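Local coordinates for protein eEF1A lysine and N-terminal methyltransferase (Homo sapiens, PDB 5WCJ) that methylates elongation factor eEF1A at its N-terminal glycine and at a lysine, the domain in this chain being the C-terminal one that modifies the N terminus, at residues A[102-105]-A[106-110]; A[81-85]-A[86-90]. All coordinates share one frame; numbering follows the deposited sequence. Where two conformers were deposited one is given.

Contact 1 of 2, residues A[102-105]-A[106-110]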
loop_
_atom_site.group_PDB
_atom_site.type_symbol
_atom_site.label_atom_id
_atom_site.label_comp_id
_atom_site.label_asym_id
_atom_site.label_seq_id
_atom_site.Cartn_x
_atom_site.Cartn_y
_atom_site.Cartn_z
ATOM N N LEU A 102 -11.142 -5.452 6.392
ATOM C CA LEU A 102 -11.768 -6.716 5.940
ATOM C C LEU A 102 -13.169 -6.474 5.379
ATOM O O LEU A 102 -13.460 -6.832 4.220
ATOM C CB LEU A 102 -11.797 -7.722 7.066
ATOM C CG LEU A 102 -10.449 -8.227 7.539
ATOM C CD1 LEU A 102 -10.615 -8.808 8.908
ATOM C CD2 LEU A 102 -9.782 -9.185 6.555
ATOM N N ASP A 103 -13.967 -5.733 6.148
ATOM C CA ASP A 103 -15.327 -5.355 5.729
ATOM C C ASP A 103 -15.296 -4.472 4.503
ATOM O O ASP A 103 -16.041 -4.686 3.558
ATOM C CB ASP A 103 -16.068 -4.611 6.854
ATOM C CG ASP A 103 -16.253 -5.442 8.106
ATOM O OD1 ASP A 103 -16.431 -6.679 8.004
ATOM O OD2 ASP A 103 -16.238 -4.848 9.225
ATOM N N TYR A 104 -14.376 -3.493 4.486
ATOM C CA TYR A 104 -14.296 -2.559 3.394
ATOM C C TYR A 104 -13.918 -3.225 2.084
ATOM O O TYR A 104 -14.546 -2.979 1.047
ATOM C CB TYR A 104 -13.260 -1.456 3.727
ATOM C CG TYR A 104 -13.330 -0.299 2.780
ATOM C CD1 TYR A 104 -14.283 0.704 2.975
ATOM C CD2 TYR A 104 -12.472 -0.196 1.698
ATOM C CE1 TYR A 104 -14.378 1.767 2.112
ATOM C CE2 TYR A 104 -12.561 0.885 0.817
ATOM C CZ TYR A 104 -13.518 1.855 1.053
ATOM O OH TYR A 104 -13.648 2.935 0.240
ATOM N N ILE A 105 -12.893 -4.078 2.111
ATOM C CA ILE A 105 -12.489 -4.771 0.876
ATOM C C ILE A 105 -13.595 -5.767 0.414
ATOM O O ILE A 105 -13.854 -5.878 -0.782
ATOM C CB ILE A 105 -11.122 -5.442 1.061
ATOM C CG1 ILE A 105 -10.047 -4.338 1.070
ATOM C CG2 ILE A 105 -10.837 -6.483 -0.005
ATOM C CD1 ILE A 105 -8.681 -4.803 1.530
ATOM N N ALA A 106 -14.223 -6.448 1.355
ATOM C CA ALA A 106 -15.350 -7.366 1.015
ATOM C C ALA A 106 -16.458 -6.601 0.280
ATOM O O ALA A 106 -16.885 -7.048 -0.782
ATOM C CB ALA A 106 -15.871 -8.097 2.243
ATOM N N SER A 107 -16.812 -5.408 0.751
ATOM C CA SER A 107 -17.833 -4.564 0.071
ATOM C C SER A 107 -17.398 -4.125 -1.298
ATOM O O SER A 107 -18.170 -4.233 -2.247
ATOM C CB SER A 107 -18.189 -3.319 0.886
ATOM O OG SER A 107 -18.714 -3.711 2.134
ATOM N N LEU A 108 -16.153 -3.647 -1.420
ATOM C CA LEU A 108 -15.631 -3.235 -2.714
ATOM C C LEU A 108 -15.603 -4.371 -3.716
ATOM O O LEU A 108 -15.949 -4.166 -4.867
ATOM C CB LEU A 108 -14.203 -2.689 -2.608
ATOM C CG LEU A 108 -13.962 -1.381 -1.866
ATOM C CD1 LEU A 108 -12.467 -1.050 -1.955
ATOM C CD2 LEU A 108 -14.851 -0.272 -2.416
ATOM N N ALA A 109 -15.159 -5.550 -3.283
ATOM C CA ALA A 109 -15.071 -6.715 -4.154
ATOM C C ALA A 109 -16.452 -7.198 -4.622
ATOM O O ALA A 109 -16.561 -7.745 -5.702
ATOM C CB ALA A 109 -14.332 -7.843 -3.460
ATOM N N GLY A 110 -17.489 -6.970 -3.818
ATOM C CA GLY A 110 -18.872 -7.253 -4.211
ATOM C C GLY A 110 -19.551 -6.191 -5.082
ATOM O O GLY A 110 -20.738 -6.318 -5.368
#
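Helix 101-109 joins strand 94-98 to strand 118-123 in the Rossmann-like fold of this methyltransferase domain, and Y104 and L108 meet one turn apart on it. The contact is local, from one helical turn to the next. CE2 of the Y104 ring comes to 3.4 Å from CD1 of L108, and the two side chains lie at a slant to each other. CG of Y104 is anti to the backbone N (chi1 -168°), which carries the ring along the helix toward L108. The CG of L108 also lies 3.4 Å from the Y104 carbonyl O. Y104 O also accepts a hydrogen bond from L108 N at 3.0 Å, so main chain and side chains tie the same two residues. An alanine in place of L108 would probably leave the CD2-CE2 side of the Y104 ring without its apolar neighbour and freer to turn.

On the exposed side, the D103 carbonyl O takes two donors from S107. S107 N is 3.0 Å from D103 O. S107 OG sits 3.2 Å from D103 O, 35° out of the carbonyl plane, and comes from the opposite face. The S107 OG thus folds back onto its own helix. A109 N bonds to I105 O at 2.8 Å, and the I105 side chain is buried.

The turn begins close to the cofactor site. L102 N is hydrogen-bonded to D100 OD1, and the L102 side chain lies about 5 Å from the bound S-adenosylhomocysteine. L102 and I105 pack on F146 of helix 144-152, and A109 touches K149 and S152 there. I105 also reaches F123 and L108 reaches Y118, both on strand 118-123. The Y104 ring meets H97 of strand 94-98.

Contact 2 of 2, residues A[81-85]-A[86-90]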
loop_
_atom_site.group_PDB
_atom_site.type_symbol
_atom_site.label_atom_id
_atom_site.label_comp_id
_atom_site.label_asym_id
_atom_site.label_seq_id
_atom_site.Cartn_x
_atom_site.Cartn_y
_atom_site.Cartn_z
ATOM N N VAL A 81 -6.084 12.244 15.638
ATOM C CA VAL A 81 -4.767 12.710 16.061
ATOM C C VAL A 81 -3.894 13.081 14.863
ATOM O O VAL A 81 -3.166 14.080 14.904
ATOM C CB VAL A 81 -4.048 11.714 17.023
ATOM C CG1 VAL A 81 -3.614 10.456 16.314
ATOM C CG2 VAL A 81 -2.835 12.357 17.681
ATOM N N ALA A 82 -3.947 12.277 13.797
ATOM C CA ALA A 82 -3.140 12.570 12.618
ATOM C C ALA A 82 -3.562 13.897 11.937
ATOM O O ALA A 82 -2.715 14.650 11.449
ATOM C CB ALA A 82 -3.190 11.425 11.628
ATOM N N THR A 83 -4.860 14.135 11.898
ATOM C CA THR A 83 -5.436 15.349 11.304
ATOM C C THR A 83 -5.178 16.580 12.206
ATOM O O THR A 83 -4.908 17.673 11.702
ATOM C CB THR A 83 -6.961 15.179 11.076
ATOM O OG1 THR A 83 -7.188 14.038 10.230
ATOM C CG2 THR A 83 -7.567 16.414 10.418
ATOM N N GLN A 84 -5.215 16.388 13.519
ATOM C CA GLN A 84 -5.051 17.512 14.456
ATOM C C GLN A 84 -3.594 17.916 14.670
ATOM O O GLN A 84 -3.320 19.100 14.873
ATOM C CB GLN A 84 -5.716 17.206 15.798
ATOM C CG GLN A 84 -7.232 17.194 15.712
ATOM C CD GLN A 84 -7.889 16.915 17.054
ATOM O OE1 GLN A 84 -7.260 16.999 18.112
ATOM N NE2 GLN A 84 -9.179 16.591 17.015
ATOM N N TRP A 85 -2.663 16.961 14.630
ATOM C CA TRP A 85 -1.282 17.212 15.034
ATOM C C TRP A 85 -0.184 16.751 14.081
ATOM O O TRP A 85 0.956 17.236 14.193
ATOM C CB TRP A 85 -1.023 16.581 16.403
ATOM C CG TRP A 85 -1.987 16.969 17.437
ATOM C CD1 TRP A 85 -2.918 16.176 17.997
ATOM C CD2 TRP A 85 -2.153 18.274 18.028
ATOM N NE1 TRP A 85 -3.649 16.877 18.923
ATOM C CE2 TRP A 85 -3.198 18.169 18.965
ATOM C CE3 TRP A 85 -1.506 19.519 17.861
ATOM C CZ2 TRP A 85 -3.633 19.255 19.742
ATOM C CZ3 TRP A 85 -1.945 20.612 18.630
ATOM C CH2 TRP A 85 -2.997 20.463 19.567
ATOM N N PHE A 86 -0.480 15.827 13.147
ATOM C CA PHE A 86 0.560 15.274 12.280
ATOM C C PHE A 86 0.442 15.677 10.820
ATOM O O PHE A 86 1.039 15.019 9.954
ATOM C CB PHE A 86 0.673 13.729 12.410
ATOM C CG PHE A 86 0.705 13.210 13.817
ATOM C CD1 PHE A 86 1.291 13.922 14.850
ATOM C CD2 PHE A 86 0.191 11.931 14.097
ATOM C CE1 PHE A 86 1.311 13.419 16.144
ATOM C CE2 PHE A 86 0.218 11.420 15.385
ATOM C CZ PHE A 86 0.768 12.172 16.412
ATOM N N GLY A 87 -0.285 16.754 10.533
ATOM C CA GLY A 87 -0.339 17.329 9.192
ATOM C C GLY A 87 -1.094 16.543 8.140
ATOM O O GLY A 87 -0.983 16.837 6.950
ATOM N N PHE A 88 -1.861 15.546 8.569
ATOM C CA PHE A 88 -2.662 14.771 7.663
ATOM C C PHE A 88 -3.913 15.554 7.260
ATOM O O PHE A 88 -4.499 16.264 8.074
ATOM C CB PHE A 88 -3.055 13.438 8.301
ATOM C CG PHE A 88 -3.667 12.505 7.318
ATOM C CD1 PHE A 88 -2.860 11.787 6.451
ATOM C CD2 PHE A 88 -5.046 12.431 7.181
ATOM C CE1 PHE A 88 -3.428 10.969 5.498
ATOM C CE2 PHE A 88 -5.613 11.609 6.221
ATOM C CZ PHE A 88 -4.800 10.884 5.383
ATOM N N SER A 89 -4.320 15.442 6.005
ATOM C CA SER A 89 -5.606 16.005 5.593
ATOM C C SER A 89 -6.173 15.228 4.434
ATOM O O SER A 89 -5.447 14.558 3.711
ATOM C CB SER A 89 -5.464 17.488 5.197
ATOM O OG SER A 89 -4.595 17.583 4.092
ATOM N N GLN A 90 -7.483 15.302 4.301
ATOM C CA GLN A 90 -8.194 14.700 3.198
ATOM C C GLN A 90 -8.413 15.732 2.145
ATOM O O GLN A 90 -8.433 16.935 2.449
ATOM C CB GLN A 90 -9.509 14.134 3.688
ATOM C CG GLN A 90 -9.258 12.985 4.660
ATOM C CD GLN A 90 -10.531 12.295 5.059
ATOM O OE1 GLN A 90 -11.179 11.693 4.221
ATOM N NE2 GLN A 90 -10.892 12.387 6.339
HETATM O O HOH W 1 -3.477 18.287 9.544
HETATM O O HOH W 2 -8.718 14.174 8.050
#
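F86 and F88 fold back on A82 where the chain leaves helix 76-85 for the loop to strand 94-98, within a Rossmann-like methyltransferase fold. F86 comes first. Its backbone N bonds to A82 O at 3.0 Å, but the N-H points well off a straight line (138°). CG of F86 lies anti to the carbonyl carbon (chi1 -47°), which lets the ring swing back over the last helical turn. One face of the ring looks at V81 O, which stands off toward the rim. CZ of F86 is 3.8 Å from V81 CG2, although V81 has two deposited conformers and this touch is less certain. On the W85 side, CD1 of F86 packs against W85 CB at 3.9 Å.

G87 has a positive phi (71°), in the left-handed helical region that favours glycine. Its turn lets F88 come back beside A82. F88 N then bonds to A82 O at 3.1 Å, from the opposite face of the carbonyl to F86 N. The carbonyl of the buried A82 thus takes two loop amides. CB of F88 rests on A82 CB, while its ring packs on L79 of the helix and on M94 and V96 of strand 94-98, with T83 OG1 at the ring's edge. A water joins F88 O to T83 O, donating to both.

Q90 closes the walk. Its OE1 accepts a hydrogen bond from V96 N. T83 OG1 is hydrogen-bonded to L79 O, and a second water donates a hydrogen bond to T83 OG1 at 2.7 Å and accepts one from Q90 NE2 at 3.3 Å.

How the contacts relate
Followed from the N terminus, contact 2 comes first. It turns the chain out of helix 76-85 into the loop before strand 94-98. Contact 1 follows that strand, on helix 101-109, which leads on to strand 118-123. The two are in series and neither nests nor crosses. Contact 1 closes single helical turns; contact 2 closes the exit from the helix. The centres of contact 1 and contact 2 are about 26 Å apart, and they do not touch. Strand 94-98 is common to both: contact 2 packs on it through F88, and contact 1 through Y104. The L102 side chain of contact 1 comes nearer the bound S-adenosylhomocysteine, about 5 Å, than V81 of contact 2, about 8 Å.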